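Local coordinates for RNA 2'-o-ribose methyltransferase (Thermus thermophilus, PDB 1IPA), which probably methylates the 2'-hydroxyl of a ribose in RNA, as a member of the TrmH family of knotted SPOUT-type methyltransferases, at residues Val191-His196 / Ile212-Glu217. Residues are numbered along the deposited sequence; the frame is centred on the assembly and turned at random.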
# COMPACT_ATOMS: atom_id res chain seq x y z
N VAL A 191 -19.17 9.02 -0.94
CA VAL A 191 -18.94 10.26 -0.20
C VAL A 191 -17.64 10.85 -0.74
O VAL A 191 -16.58 10.23 -0.66
CB VAL A 191 -18.77 9.97 1.32
CG1 VAL A 191 -18.39 11.26 2.07
CG2 VAL A 191 -20.04 9.38 1.89
N ALA A 192 -17.72 12.03 -1.33
CA ALA A 192 -16.53 12.66 -1.88
C ALA A 192 -15.96 13.73 -0.94
O ALA A 192 -16.71 14.51 -0.36
CB ALA A 192 -16.84 13.28 -3.24
N THR A 193 -14.64 13.75 -0.81
CA THR A 193 -13.96 14.70 0.05
C THR A 193 -13.50 15.91 -0.78
O THR A 193 -12.87 15.75 -1.83
CB THR A 193 -12.73 14.04 0.73
OG1 THR A 193 -13.13 12.85 1.41
CG2 THR A 193 -12.09 14.99 1.74
N THR A 194 -13.83 17.10 -0.31
CA THR A 194 -13.44 18.34 -0.98
C THR A 194 -13.31 19.45 0.06
O THR A 194 -14.07 19.49 1.03
CB THR A 194 -14.48 18.80 -2.03
OG1 THR A 194 -15.79 18.80 -1.45
CG2 THR A 194 -14.48 17.88 -3.22
N PRO A 195 -12.35 20.36 -0.13
CA PRO A 195 -12.17 21.46 0.82
C PRO A 195 -13.30 22.48 0.77
O PRO A 195 -13.50 23.24 1.71
CB PRO A 195 -10.82 22.05 0.41
CG PRO A 195 -10.81 21.82 -1.08
CD PRO A 195 -11.31 20.40 -1.18
N HIS A 196 -14.07 22.50 -0.32
CA HIS A 196 -15.16 23.47 -0.41
C HIS A 196 -16.55 22.93 -0.09
O HIS A 196 -17.55 23.60 -0.34
CB HIS A 196 -15.16 24.17 -1.77
CG HIS A 196 -15.12 23.25 -2.94
ND1 HIS A 196 -16.19 22.48 -3.32
CD2 HIS A 196 -14.14 23.00 -3.84
CE1 HIS A 196 -15.88 21.79 -4.41
NE2 HIS A 196 -14.64 22.09 -4.74
N ILE A 212 -15.52 5.94 -0.07
CA ILE A 212 -15.05 7.29 0.21
C ILE A 212 -13.89 7.65 -0.71
O ILE A 212 -12.84 7.00 -0.70
CB ILE A 212 -14.57 7.42 1.66
CG1 ILE A 212 -15.67 6.93 2.61
CG2 ILE A 212 -14.18 8.86 1.95
CD1 ILE A 212 -15.26 6.92 4.08
N ALA A 213 -14.09 8.71 -1.49
CA ALA A 213 -13.07 9.16 -2.41
C ALA A 213 -12.25 10.32 -1.87
O ALA A 213 -12.76 11.17 -1.15
CB ALA A 213 -13.72 9.56 -3.72
N VAL A 214 -10.97 10.33 -2.22
CA VAL A 214 -10.05 11.39 -1.82
C VAL A 214 -9.15 11.67 -3.03
O VAL A 214 -8.73 10.75 -3.73
CB VAL A 214 -9.19 10.98 -0.62
CG1 VAL A 214 -8.19 12.07 -0.30
CG2 VAL A 214 -10.07 10.75 0.59
N GLY A 215 -8.87 12.95 -3.29
CA GLY A 215 -8.04 13.28 -4.43
C GLY A 215 -6.62 13.57 -4.00
O GLY A 215 -6.26 13.29 -2.85
N PRO A 216 -5.77 14.12 -4.89
CA PRO A 216 -4.38 14.43 -4.54
C PRO A 216 -4.41 15.47 -3.44
O PRO A 216 -5.41 16.17 -3.29
CB PRO A 216 -3.82 14.99 -5.85
CG PRO A 216 -4.68 14.36 -6.91
CD PRO A 216 -6.05 14.46 -6.29
N GLU A 217 -3.33 15.60 -2.67
CA GLU A 217 -3.32 16.57 -1.59
C GLU A 217 -3.22 18.01 -2.09
O GLU A 217 -3.69 18.94 -1.43
CB GLU A 217 -2.17 16.28 -0.61
CG GLU A 217 -0.79 16.57 -1.14
CD GLU A 217 0.28 16.29 -0.10
OE1 GLU A 217 0.49 15.11 0.23
OE2 GLU A 217 0.90 17.25 0.39
O HOH W 1 -10.09 15.24 -1.55
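V191 and A192 run alongside I212 and A213 as neighbouring parallel strands, their short axes 4.9 Å apart and inclined by 20°. Two backbone hydrogen bonds join them: A213 N gives its proton to V191 O (3.0 Å), and T193 N gives its own to A213 O (3.2 Å). I212 CA also approaches V191 O, a CA-H...O contact of 3.4 Å. Beyond T193 the strands part, and a water takes over the ladder, donating to T193 O and accepting from G215 N.

In the parallel, Rossmann-like sheet of the SpoU methylase domain, whose family is known for a deep trefoil knot, strand 210-214 sits between 117-122 and 190-193, while 231-233 flanks the latter. Helix 246-261 packs on one face, where L253 meets T193, I212 and V214; on the other, A192 and A213 touch L221.

How a side chain can reinforce such a diverging end is seen at T193. With T193 OG1 beside its own backbone N (chi1 -54°), the hydroxyl points across to the neighbouring strand and donates to A213 O at 3.1 Å. That carbonyl oxygen is thus gripped twice by one residue, N and OG1 arriving from opposite faces of its plane. T193 OG1 also lies against V214 CG2 (3.8 Å), the two side chains pointing the same way. I212 CG2 lies at van der Waals distance (3.8 Å) from V191 O. A valine in place of T193 would probably leave A213 O with the backbone N-H as its sole donor from this strand, weakening the join just where the strands diverge and water enters between T193 and G215.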